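Local coordinates for uncharacterized protein Tm1679 (Thermotoga maritima, PDB 3H3E) that is a zinc-binding member of the metallo-beta-lactamase superfamily, probably a metal-dependent hydrolase and possibly a transferase, of unknown substrate, at residues 187-192 against 222-227; 146-149 against 154-157; 19-24 against 29-34. The protein carries 2 engineered substitutions. All coordinates share one frame; numbering follows the deposited sequence.

Contact 1. Residues 187-192 against 222-227; sequences NILLDI and KAFNEL
Leu189 sets its CD1 methyl squarely over one face of the Phe224 ring, a CH-pi contact with CD1 3.7 Å from the ring centroid and 8° off the ring normal. The two residues come from helix 185-193 and helix 214-226, neighbours in the alternating beta-alpha part of the metallo-beta-lactamase fold, and they meet against strand 200-204, which runs between them in sequence. Because the methyl sits over the middle of the ring, all six ring carbons lie at nearly equal distance from it, with CZ at 3.8 Å. Phe224 starts out pointing away from helix 185-193; its CG lies anti to the carbonyl carbon (chi1 -85°), and the ring end comes back to the leucine. Ile200 and Val203 of strand 200-204 touch Leu189, Val203 also touches Phe224, and Phe246 meets the phenyl ring edge-to-face, so the leucine-phenylalanine pair is buried between helices and sheet. Nearer the surface the contact is carried by Leu227, just past the end of helix 214-226, whose side chain points at the facing helix and also reaches Ala193. The contact is wholly apolar and well removed from the zinc site. Leu190 adds a looser approach on the partly exposed side, CD2 to Leu227 CD2 at 4.3 Å, whereas the other methyl of Leu227, CD1, lies against Leu189 CB at 3.5 Å.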
ATOM      1  N   ASN A 187       5.628  -6.148 -10.873  1.00 21.44           N
ATOM      2  CA  ASN A 187       6.105  -7.361 -10.198  1.00 18.31           C
ATOM      3  C   ASN A 187       5.089  -7.854  -9.199  1.00 16.30           C
ATOM      4  O   ASN A 187       4.884  -9.054  -9.022  1.00 17.53           O
ATOM      5  CB  ASN A 187       7.437  -7.100  -9.499  1.00 14.53           C
ATOM      6  CG  ASN A 187       8.574  -7.050 -10.466  1.00 19.81           C
ATOM      7  OD1 ASN A 187       8.571  -7.772 -11.457  1.00 22.50           O
ATOM      8  ND2 ASN A 187       9.548  -6.187 -10.209  1.00 20.12           N
ATOM      9  N   ILE A 188       4.444  -6.899  -8.555  1.00 17.29           N
ATOM     10  CA  ILE A 188       3.461  -7.197  -7.541  1.00 18.36           C
ATOM     11  C   ILE A 188       2.282  -7.906  -8.171  1.00 18.43           C
ATOM     12  O   ILE A 188       1.801  -8.898  -7.644  1.00 24.21           O
ATOM     13  CB  ILE A 188       3.037  -5.918  -6.805  1.00 20.23           C
ATOM     14  CG1 ILE A 188       4.180  -5.473  -5.876  1.00 17.12           C
ATOM     15  CG2 ILE A 188       1.755  -6.135  -6.053  1.00  6.83           C
ATOM     16  CD1 ILE A 188       3.993  -4.123  -5.217  1.00  9.89           C
ATOM     17  N   LEU A 189       1.837  -7.420  -9.322  1.00 20.83           N
ATOM     18  CA  LEU A 189       0.658  -7.996  -9.976  1.00 17.59           C
ATOM     19  C   LEU A 189       0.946  -9.365 -10.563  1.00 14.00           C
ATOM     20  O   LEU A 189       0.125 -10.263 -10.484  1.00 21.24           O
ATOM     21  CB  LEU A 189       0.133  -7.061 -11.060  1.00 20.75           C
ATOM     22  CG  LEU A 189      -0.480  -5.742 -10.569  1.00 17.78           C
ATOM     23  CD1 LEU A 189      -1.048  -4.978 -11.731  1.00  8.33           C
ATOM     24  CD2 LEU A 189      -1.557  -6.021  -9.561  1.00  7.85           C
ATOM     25  N   LEU A 190       2.124  -9.513 -11.151  1.00 16.47           N
ATOM     26  CA  LEU A 190       2.567 -10.783 -11.689  1.00 12.69           C
ATOM     27  C   LEU A 190       2.703 -11.811 -10.578  1.00 16.23           C
ATOM     28  O   LEU A 190       2.350 -12.972 -10.753  1.00 20.13           O
ATOM     29  CB  LEU A 190       3.900 -10.611 -12.414  1.00 21.22           C
ATOM     30  CG  LEU A 190       3.936  -9.669 -13.622  1.00 20.93           C
ATOM     31  CD1 LEU A 190       5.364  -9.247 -13.958  1.00 13.56           C
ATOM     32  CD2 LEU A 190       3.287 -10.343 -14.810  1.00 19.06           C
ATOM     33  N   ASP A 191       3.219 -11.399  -9.427  1.00 19.01           N
ATOM     34  CA  ASP A 191       3.297 -12.327  -8.306  1.00 15.40           C
ATOM     35  C   ASP A 191       1.897 -12.810  -7.941  1.00 20.61           C
ATOM     36  O   ASP A 191       1.686 -13.988  -7.684  1.00 27.41           O
ATOM     37  CB  ASP A 191       3.996 -11.700  -7.102  1.00 17.29           C
ATOM     38  CG  ASP A 191       5.504 -11.941  -7.106  1.00 33.85           C
ATOM     39  OD1 ASP A 191       6.077 -12.155  -8.197  1.00 39.75           O
ATOM     40  OD2 ASP A 191       6.125 -11.918  -6.017  1.00 36.18           O
ATOM     41  N   ILE A 192       0.941 -11.887  -7.937  1.00 20.97           N
ATOM     42  CA  ILE A 192      -0.454 -12.207  -7.656  1.00 15.81           C
ATOM     43  C   ILE A 192      -1.030 -13.142  -8.722  1.00 20.32           C
ATOM     44  O   ILE A 192      -1.601 -14.175  -8.415  1.00 26.28           O
ATOM     45  CB  ILE A 192      -1.263 -10.919  -7.564  1.00  9.67           C
ATOM     46  CG1 ILE A 192      -0.796 -10.122  -6.348  1.00  8.14           C
ATOM     47  CG2 ILE A 192      -2.722 -11.214  -7.475  1.00 10.73           C
ATOM     48  CD1 ILE A 192      -1.417  -8.783  -6.241  1.00 12.80           C
ATOM     49  N   LYS A 222       1.272  -1.379 -19.612  1.00 24.21           N
ATOM     50  CA  LYS A 222       1.171  -2.532 -20.492  1.00 25.20           C
ATOM     51  C   LYS A 222       0.847  -3.786 -19.684  1.00 31.13           C
ATOM     52  O   LYS A 222      -0.003  -4.574 -20.094  1.00 34.90           O
ATOM     53  CB  LYS A 222       2.464  -2.705 -21.290  1.00 28.79           C
ATOM     54  CG  LYS A 222       2.462  -3.822 -22.320  1.00 35.86           C
ATOM     55  CD  LYS A 222       3.902  -4.231 -22.687  1.00 48.48           C
ATOM     56  CE  LYS A 222       3.974  -5.290 -23.802  1.00 54.75           C
ATOM     57  NZ  LYS A 222       4.004  -4.702 -25.192  1.00 59.21           N
ATOM     58  N   ALA A 223       1.494  -3.957 -18.528  1.00 30.08           N
ATOM     59  CA  ALA A 223       1.224  -5.121 -17.669  1.00 23.78           C
ATOM     60  C   ALA A 223      -0.193  -5.102 -17.114  1.00 25.09           C
ATOM     61  O   ALA A 223      -0.859  -6.131 -17.074  1.00 29.20           O
ATOM     62  CB  ALA A 223       2.230  -5.220 -16.526  1.00 11.20           C
ATOM     63  N   PHE A 224      -0.651  -3.937 -16.666  1.00 22.85           N
ATOM     64  CA  PHE A 224      -2.032  -3.809 -16.218  1.00 17.66           C
ATOM     65  C   PHE A 224      -2.967  -4.285 -17.328  1.00 20.37           C
ATOM     66  O   PHE A 224      -3.880  -5.075 -17.095  1.00 19.74           O
ATOM     67  CB  PHE A 224      -2.349  -2.365 -15.853  1.00 16.88           C
ATOM     68  CG  PHE A 224      -1.969  -1.982 -14.435  1.00 20.60           C
ATOM     69  CD1 PHE A 224      -0.661  -1.734 -14.092  1.00 17.16           C
ATOM     70  CD2 PHE A 224      -2.941  -1.833 -13.458  1.00 23.28           C
ATOM     71  CE1 PHE A 224      -0.325  -1.365 -12.803  1.00 16.96           C
ATOM     72  CE2 PHE A 224      -2.610  -1.461 -12.162  1.00 17.56           C
ATOM     73  CZ  PHE A 224      -1.303  -1.226 -11.834  1.00 14.93           C
ATOM     74  N   ASN A 225      -2.727  -3.819 -18.549  1.00 19.34           N
ATOM     75  CA  ASN A 225      -3.560  -4.223 -19.676  1.00 19.19           C
ATOM     76  C   ASN A 225      -3.481  -5.711 -19.952  1.00 22.03           C
ATOM     77  O   ASN A 225      -4.501  -6.386 -20.046  1.00 23.92           O
ATOM     78  CB  ASN A 225      -3.185  -3.433 -20.926  1.00 24.96           C
ATOM     79  CG  ASN A 225      -3.651  -1.999 -20.856  1.00 30.28           C
ATOM     80  OD1 ASN A 225      -4.582  -1.672 -20.113  1.00 31.98           O
ATOM     81  ND2 ASN A 225      -3.011  -1.131 -21.625  1.00 27.27           N
ATOM     82  N   GLU A 226      -2.258  -6.209 -20.085  1.00 24.08           N
ATOM     83  CA  GLU A 226      -2.010  -7.621 -20.336  1.00 23.37           C
ATOM     84  C   GLU A 226      -2.732  -8.517 -19.338  1.00 24.18           C
ATOM     85  O   GLU A 226      -3.218  -9.602 -19.701  1.00 24.01           O
ATOM     86  CB  GLU A 226      -0.515  -7.920 -20.257  1.00 30.70           C
ATOM     87  CG  GLU A 226       0.343  -7.181 -21.259  1.00 37.26           C
ATOM     88  CD  GLU A 226       0.231  -7.735 -22.656  1.00 50.85           C
ATOM     89  OE1 GLU A 226      -0.411  -8.795 -22.837  1.00 62.52           O
ATOM     90  OE2 GLU A 226       0.791  -7.106 -23.579  1.00 56.20           O
ATOM     91  N   LEU A 227      -2.785  -8.078 -18.079  1.00 19.87           N
ATOM     92  CA  LEU A 227      -3.371  -8.907 -17.023  1.00 20.25           C
ATOM     93  C   LEU A 227      -4.872  -8.704 -16.913  1.00 24.53           C
ATOM     94  O   LEU A 227      -5.520  -9.317 -16.076  1.00 28.01           O
ATOM     95  CB  LEU A 227      -2.695  -8.663 -15.672  1.00 15.43           C
ATOM     96  CG  LEU A 227      -1.199  -9.020 -15.511  1.00 16.77           C
ATOM     97  CD1 LEU A 227      -0.684  -8.564 -14.163  1.00 21.54           C
ATOM     98  CD2 LEU A 227      -0.920 -10.507 -15.673  1.00 12.95           C
TER

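Contact 2. Residues 146-149 against 154-157; sequences DFFV and ERRK
Phe148 is sandwiched between two basic side chains of the opposite strand. Over one face lies the guanidinium of Arg155, stacked flat with the planes only 1° apart and CZ 4.0 Å from the ring centroid, a cation-pi contact in which NE lies over CD1 and CG while NH2 lies over the middle of the ring. The other face receives the aliphatic part of Lys157: CD makes a CH-pi contact 4.3 Å from the centroid, offset toward the rim. Lys157 begins by pointing away from Phe148, but its chain bends at chi2 (83°) and folds back across the ring. The bend also lays CE against Phe147 O and carries NZ to Asp146 OD1, where a salt bridge with a weak hydrogen bond forms at 3.3 Å.

These side chains are brought together by the antiparallel beta hairpin of strands 147-150 and 155-157, the latter an outermost strand of a four-stranded sheet. Val149 and Arg156 form its hydrogen-bonded pair: Val149 N to Arg156 O and Arg156 N to Val149 O are both 2.9 Å. Phe148 faces Lys157 in the adjoining non-hydrogen-bonded pair, and Arg156 O also lies at the phenylalanine ring's edge. Farther out, Arg156 NH1 makes a salt bridge to OE1 of the poorly ordered Glu154 at 3.1 Å, met on the anti side. Inward, Phe147 leads away from the partner strand to meet the zinc ligands His71 and His182, the latter edge-to-face, its side chain about 5 Å from the bound zinc ion.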
ATOM      1  N   ASP A 146      16.719   6.457  -3.668  1.00 27.02           N
ATOM      2  CA  ASP A 146      17.972   6.445  -2.944  1.00 24.89           C
ATOM      3  C   ASP A 146      17.794   5.825  -1.571  1.00 24.94           C
ATOM      4  O   ASP A 146      18.234   6.374  -0.571  1.00 32.20           O
ATOM      5  CB  ASP A 146      18.483   7.866  -2.804  1.00 40.82           C
ATOM      6  CG  ASP A 146      19.971   7.919  -2.690  1.00 56.47           C
ATOM      7  OD1 ASP A 146      20.610   6.957  -3.175  1.00 62.75           O
ATOM      8  OD2 ASP A 146      20.497   8.907  -2.126  1.00 58.44           O
ATOM      9  N   PHE A 147      17.161   4.662  -1.535  1.00 24.88           N
ATOM     10  CA  PHE A 147      16.775   4.041  -0.280  1.00 20.86           C
ATOM     11  C   PHE A 147      17.858   3.171   0.363  1.00 24.21           C
ATOM     12  O   PHE A 147      18.534   2.398  -0.307  1.00 21.96           O
ATOM     13  CB  PHE A 147      15.485   3.251  -0.476  1.00 16.31           C
ATOM     14  CG  PHE A 147      14.335   4.098  -0.909  1.00 15.04           C
ATOM     15  CD1 PHE A 147      13.792   5.040  -0.046  1.00 18.25           C
ATOM     16  CD2 PHE A 147      13.794   3.964  -2.175  1.00 15.56           C
ATOM     17  CE1 PHE A 147      12.738   5.836  -0.441  1.00 12.23           C
ATOM     18  CE2 PHE A 147      12.742   4.761  -2.581  1.00 13.05           C
ATOM     19  CZ  PHE A 147      12.213   5.697  -1.715  1.00 10.93           C
ATOM     20  N   PHE A 148      18.018   3.319   1.674  1.00 21.26           N
ATOM     21  CA  PHE A 148      18.926   2.471   2.423  1.00 16.54           C
ATOM     22  C   PHE A 148      18.229   1.873   3.621  1.00 20.65           C
ATOM     23  O   PHE A 148      17.146   2.303   4.002  1.00 19.30           O
ATOM     24  CB  PHE A 148      20.133   3.264   2.881  1.00 15.60           C
ATOM     25  CG  PHE A 148      20.966   3.764   1.767  1.00 21.09           C
ATOM     26  CD1 PHE A 148      22.118   3.099   1.398  1.00 24.61           C
ATOM     27  CD2 PHE A 148      20.590   4.883   1.066  1.00 25.79           C
ATOM     28  CE1 PHE A 148      22.880   3.551   0.366  1.00 22.72           C
ATOM     29  CE2 PHE A 148      21.360   5.335   0.026  1.00 26.90           C
ATOM     30  CZ  PHE A 148      22.499   4.669  -0.320  1.00 17.43           C
ATOM     31  N   VAL A 149      18.857   0.871   4.212  1.00 20.08           N
ATOM     32  CA  VAL A 149      18.320   0.260   5.413  1.00 26.21           C
ATOM     33  C   VAL A 149      19.484  -0.116   6.333  1.00 25.13           C
ATOM     34  O   VAL A 149      20.593  -0.338   5.874  1.00 20.89           O
ATOM     35  CB  VAL A 149      17.401  -0.941   5.067  1.00 16.28           C
ATOM     36  CG1 VAL A 149      18.212  -2.124   4.613  1.00 19.22           C
ATOM     37  CG2 VAL A 149      16.540  -1.308   6.246  1.00 20.62           C
ATOM     38  N   GLU A 154      24.608  -1.577  10.359  1.00 63.54           N
ATOM     39  CA  GLU A 154      25.165  -1.911   9.060  1.00 63.05           C
ATOM     40  C   GLU A 154      24.271  -1.365   7.957  1.00 53.74           C
ATOM     41  O   GLU A 154      23.131  -1.801   7.801  1.00 51.85           O
ATOM     42  CB  GLU A 154      25.323  -3.424   8.920  1.00 70.46           C
ATOM     43  CG  GLU A 154      26.559  -3.969   9.605  1.00 79.63           C
ATOM     44  CD  GLU A 154      27.833  -3.267   9.147  1.00 90.18           C
ATOM     45  OE1 GLU A 154      27.838  -2.687   8.035  1.00 92.34           O
ATOM     46  OE2 GLU A 154      28.833  -3.297   9.898  1.00 92.16           O
ATOM     47  N   ARG A 155      24.802  -0.412   7.197  1.00 45.19           N
ATOM     48  CA  ARG A 155      24.021   0.332   6.210  1.00 38.57           C
ATOM     49  C   ARG A 155      24.087  -0.319   4.835  1.00 36.30           C
ATOM     50  O   ARG A 155      25.095  -0.234   4.152  1.00 39.41           O
ATOM     51  CB  ARG A 155      24.543   1.768   6.137  1.00 40.92           C
ATOM     52  CG  ARG A 155      23.787   2.722   5.235  1.00 44.35           C
ATOM     53  CD  ARG A 155      24.796   3.697   4.624  1.00 61.17           C
ATOM     54  NE  ARG A 155      24.217   4.896   4.013  1.00 68.60           N
ATOM     55  CZ  ARG A 155      24.750   5.536   2.971  1.00 65.75           C
ATOM     56  NH1 ARG A 155      25.860   5.078   2.399  1.00 58.84           N
ATOM     57  NH2 ARG A 155      24.166   6.625   2.484  1.00 64.84           N
ATOM     58  N   ARG A 156      23.008  -0.977   4.435  1.00 36.91           N
ATOM     59  CA  ARG A 156      22.929  -1.579   3.111  1.00 39.78           C
ATOM     60  C   ARG A 156      21.916  -0.822   2.263  1.00 39.73           C
ATOM     61  O   ARG A 156      21.175   0.013   2.762  1.00 50.66           O
ATOM     62  CB  ARG A 156      22.505  -3.048   3.216  1.00 42.72           C
ATOM     63  CG  ARG A 156      23.446  -3.933   4.018  1.00 44.74           C
ATOM     64  CD  ARG A 156      24.758  -4.153   3.283  1.00 50.01           C
ATOM     65  NE  ARG A 156      25.701  -4.953   4.061  1.00 52.74           N
ATOM     66  CZ  ARG A 156      26.575  -4.456   4.935  1.00 52.18           C
ATOM     67  NH1 ARG A 156      26.645  -3.148   5.161  1.00 50.22           N
ATOM     68  NH2 ARG A 156      27.381  -5.274   5.591  1.00 49.00           N
ATOM     69  N   LYS A 157      21.878  -1.122   0.977  1.00 33.21           N
ATOM     70  CA  LYS A 157      20.825  -0.611   0.114  1.00 27.27           C
ATOM     71  C   LYS A 157      19.517  -1.321   0.480  1.00 26.29           C
ATOM     72  O   LYS A 157      19.539  -2.451   0.953  1.00 31.38           O
ATOM     73  CB  LYS A 157      21.204  -0.848  -1.348  1.00 26.02           C
ATOM     74  CG  LYS A 157      20.507   0.053  -2.329  1.00 34.58           C
ATOM     75  CD  LYS A 157      21.161   1.423  -2.478  1.00 31.73           C
ATOM     76  CE  LYS A 157      20.218   2.347  -3.256  1.00 35.77           C
ATOM     77  NZ  LYS A 157      20.762   3.704  -3.530  1.00 48.18           N
TER

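Contact 3. Residues 19-24 against 29-34; sequences CDDSSQ and SEHGFS
Cys19 packs its SG against Glu30 CG at 3.5 Å and its CB against Ser34 CB, the tight inner end of a loop connection between the antiparallel strands 13-19 and 34-37 of the metallo-beta-lactamase fold. Cys19 and Ser34 form a hydrogen-bonded bridge pair, with Cys19 N to Ser34 O at 2.9 Å and Ser34 N to Cys19 O at 3.1 Å. Val49 and Phe50 of helix 49-56 close over the cysteine. Glu30 passes the sulfur on an extended chain, and its carboxylate is bound by Ser47 OG and Lys46 N.

Farther along, regular pairing gives way to weaker contacts. Asp20 O accepts a weak bond from Glu30 N, Ser29 OG gives another to Asp21 O, and Ser23 merely touches Ser29 near the surface. One strong bond holds this looser part, between Asp21 and the exposed His31. Asp21 OD1 also accepts a hydrogen bond from His236 ND1, so its two oxygens engage two histidines, of which the side chain of His31 is about 7 Å from the bound zinc ion. Asp21 OD2 lies in the plane of the His31 ring and takes ND1 on its syn lone pair at 2.8 Å, nearly straight at 171°, with carboxylate and ring planes 80° apart.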
ATOM      1  N   CYS A  19      -6.333   8.415   4.422  1.00 23.27           N
ATOM      2  CA  CYS A  19      -5.227   9.362   4.307  1.00 23.36           C
ATOM      3  C   CYS A  19      -4.573   9.278   2.928  1.00 23.46           C
ATOM      4  O   CYS A  19      -4.411   8.192   2.364  1.00 23.29           O
ATOM      5  CB  CYS A  19      -4.195   9.128   5.404  1.00 27.40           C
ATOM      6  SG  CYS A  19      -2.760  10.193   5.263  1.00 25.45           S
ATOM      7  N   ASP A  20      -4.235  10.437   2.380  1.00 18.48           N
ATOM      8  CA  ASP A  20      -3.635  10.526   1.055  1.00 21.18           C
ATOM      9  C   ASP A  20      -3.124  11.940   0.873  1.00 25.10           C
ATOM     10  O   ASP A  20      -3.433  12.823   1.665  1.00 27.00           O
ATOM     11  CB  ASP A  20      -4.655  10.208  -0.038  1.00 21.95           C
ATOM     12  CG  ASP A  20      -4.023  10.089  -1.402  1.00 25.65           C
ATOM     13  OD1 ASP A  20      -3.123   9.234  -1.553  1.00 25.26           O
ATOM     14  OD2 ASP A  20      -4.424  10.839  -2.322  1.00 29.29           O
ATOM     15  N   ASP A  21      -2.345  12.164  -0.172  1.00 25.83           N
ATOM     16  CA  ASP A  21      -1.777  13.485  -0.387  1.00 27.81           C
ATOM     17  C   ASP A  21      -2.836  14.519  -0.815  1.00 29.28           C
ATOM     18  O   ASP A  21      -2.698  15.701  -0.514  1.00 27.57           O
ATOM     19  CB  ASP A  21      -0.594  13.412  -1.357  1.00 24.85           C
ATOM     20  CG  ASP A  21       0.513  12.490  -0.862  1.00 27.14           C
ATOM     21  OD1 ASP A  21       0.231  11.326  -0.536  1.00 30.33           O
ATOM     22  OD2 ASP A  21       1.677  12.916  -0.811  1.00 32.44           O
ATOM     23  N   SER A  22      -3.897  14.060  -1.479  1.00 29.01           N
ATOM     24  CA  SER A  22      -5.015  14.913  -1.887  1.00 29.44           C
ATOM     25  C   SER A  22      -6.235  14.694  -1.009  1.00 38.56           C
ATOM     26  O   SER A  22      -6.266  13.770  -0.211  1.00 44.42           O
ATOM     27  CB  SER A  22      -5.398  14.631  -3.333  1.00 28.87           C
ATOM     28  OG  SER A  22      -4.239  14.619  -4.135  1.00 40.81           O
ATOM     29  N   SER A  23      -7.249  15.537  -1.163  1.00 45.82           N
ATOM     30  CA  SER A  23      -8.446  15.419  -0.338  1.00 52.35           C
ATOM     31  C   SER A  23      -9.634  16.163  -0.928  1.00 54.63           C
ATOM     32  O   SER A  23      -9.464  17.164  -1.615  1.00 59.04           O
ATOM     33  CB  SER A  23      -8.169  15.928   1.080  1.00 56.40           C
ATOM     34  OG  SER A  23      -7.836  17.308   1.073  1.00 62.59           O
ATOM     35  N   GLN A  24     -10.834  15.661  -0.663  1.00 55.82           N
ATOM     36  CA  GLN A  24     -12.049  16.362  -1.035  1.00 58.68           C
ATOM     37  C   GLN A  24     -12.375  17.309   0.098  1.00 59.92           C
ATOM     38  O   GLN A  24     -11.926  17.100   1.221  1.00 56.18           O
ATOM     39  CB  GLN A  24     -13.206  15.384  -1.232  1.00 65.74           C
ATOM     40  CG  GLN A  24     -14.182  15.793  -2.332  1.00 73.85           C
ATOM     41  CD  GLN A  24     -13.671  15.476  -3.743  1.00 78.16           C
ATOM     42  OE1 GLN A  24     -12.535  15.809  -4.109  1.00 72.02           O
ATOM     43  NE2 GLN A  24     -14.519  14.830  -4.542  1.00 81.41           N
ATOM     44  N   SER A  29      -5.434  16.101   4.528  1.00 33.50           N
ATOM     45  CA  SER A  29      -4.499  15.363   3.699  1.00 28.62           C
ATOM     46  C   SER A  29      -3.076  15.560   4.192  1.00 31.94           C
ATOM     47  O   SER A  29      -2.714  16.622   4.688  1.00 34.96           O
ATOM     48  CB  SER A  29      -4.608  15.813   2.241  1.00 28.15           C
ATOM     49  OG  SER A  29      -4.117  17.129   2.075  1.00 25.39           O
ATOM     50  N   GLU A  30      -2.270  14.519   4.061  1.00 29.41           N
ATOM     51  CA  GLU A  30      -0.849  14.652   4.272  1.00 23.87           C
ATOM     52  C   GLU A  30      -0.124  13.733   3.313  1.00 25.47           C
ATOM     53  O   GLU A  30      -0.743  12.951   2.594  1.00 29.10           O
ATOM     54  CB  GLU A  30      -0.478  14.339   5.720  1.00 14.07           C
ATOM     55  CG  GLU A  30      -0.768  12.927   6.164  1.00 21.12           C
ATOM     56  CD  GLU A  30      -0.545  12.732   7.652  1.00 24.38           C
ATOM     57  OE1 GLU A  30      -0.305  13.741   8.341  1.00 24.09           O
ATOM     58  OE2 GLU A  30      -0.614  11.581   8.138  1.00 27.27           O
ATOM     59  N   HIS A  31       1.194  13.849   3.285  1.00 21.27           N
ATOM     60  CA  HIS A  31       2.007  12.872   2.600  1.00 18.47           C
ATOM     61  C   HIS A  31       2.012  11.579   3.406  1.00 20.86           C
ATOM     62  O   HIS A  31       2.779  11.431   4.362  1.00 17.67           O
ATOM     63  CB  HIS A  31       3.428  13.389   2.454  1.00 27.59           C
ATOM     64  CG  HIS A  31       4.323  12.485   1.672  1.00 30.90           C
ATOM     65  ND1 HIS A  31       4.028  12.076   0.389  1.00 31.60           N
ATOM     66  CD2 HIS A  31       5.516  11.933   1.981  1.00 32.01           C
ATOM     67  CE1 HIS A  31       4.999  11.302  -0.053  1.00 36.79           C
ATOM     68  NE2 HIS A  31       5.915  11.199   0.892  1.00 35.98           N
ATOM     69  N   GLY A  32       1.134  10.657   3.022  1.00 21.09           N
ATOM     70  CA  GLY A  32       1.100   9.327   3.586  1.00 12.58           C
ATOM     71  C   GLY A  32      -0.123   8.636   3.044  1.00 19.95           C
ATOM     72  O   GLY A  32      -0.964   9.272   2.412  1.00 29.08           O
ATOM     73  N   PHE A  33      -0.236   7.337   3.294  1.00 12.53           N
ATOM     74  CA  PHE A  33      -1.346   6.572   2.764  1.00 13.28           C
ATOM     75  C   PHE A  33      -2.034   5.766   3.878  1.00 18.82           C
ATOM     76  O   PHE A  33      -1.374   5.222   4.756  1.00 21.94           O
ATOM     77  CB  PHE A  33      -0.850   5.668   1.616  1.00 16.57           C
ATOM     78  CG  PHE A  33      -1.950   4.942   0.888  1.00 15.70           C
ATOM     79  CD1 PHE A  33      -2.961   5.650   0.240  1.00 15.18           C
ATOM     80  CD2 PHE A  33      -1.981   3.557   0.861  1.00  8.83           C
ATOM     81  CE1 PHE A  33      -3.991   4.979  -0.420  1.00 13.44           C
ATOM     82  CE2 PHE A  33      -3.000   2.880   0.217  1.00 11.14           C
ATOM     83  CZ  PHE A  33      -4.004   3.590  -0.431  1.00 15.98           C
ATOM     84  N   SER A  34      -3.361   5.723   3.857  1.00 14.43           N
ATOM     85  CA  SER A  34      -4.117   4.836   4.738  1.00 14.92           C
ATOM     86  C   SER A  34      -5.479   4.618   4.119  1.00 13.70           C
ATOM     87  O   SER A  34      -6.143   5.568   3.716  1.00 21.61           O
ATOM     88  CB  SER A  34      -4.264   5.409   6.157  1.00 23.81           C
ATOM     89  OG  SER A  34      -5.248   4.703   6.906  1.00 10.96           O
TER

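Overall arrangement
Along the chain the contacts follow in series: contact 3 closes first, contact 2 comes next and contact 1 last. They are separate sites, their centres 25 to 28 Å apart, and none touches another. Contact 3 continues from two neighbouring strands of one seven-stranded mixed sheet, contact 2 is a hairpin of the small four-stranded antiparallel sheet, and contact 1 joins two helices that precede and follow strand 200-204 of the other seven-stranded sheet and pack against it. Contacts 1 and 3 lie on opposite sides of the chain's centre. Residues 19-34 and 146-157 both approach the zinc ion held by His69, His71 and His182, whereas contact 1 packs helices far from it.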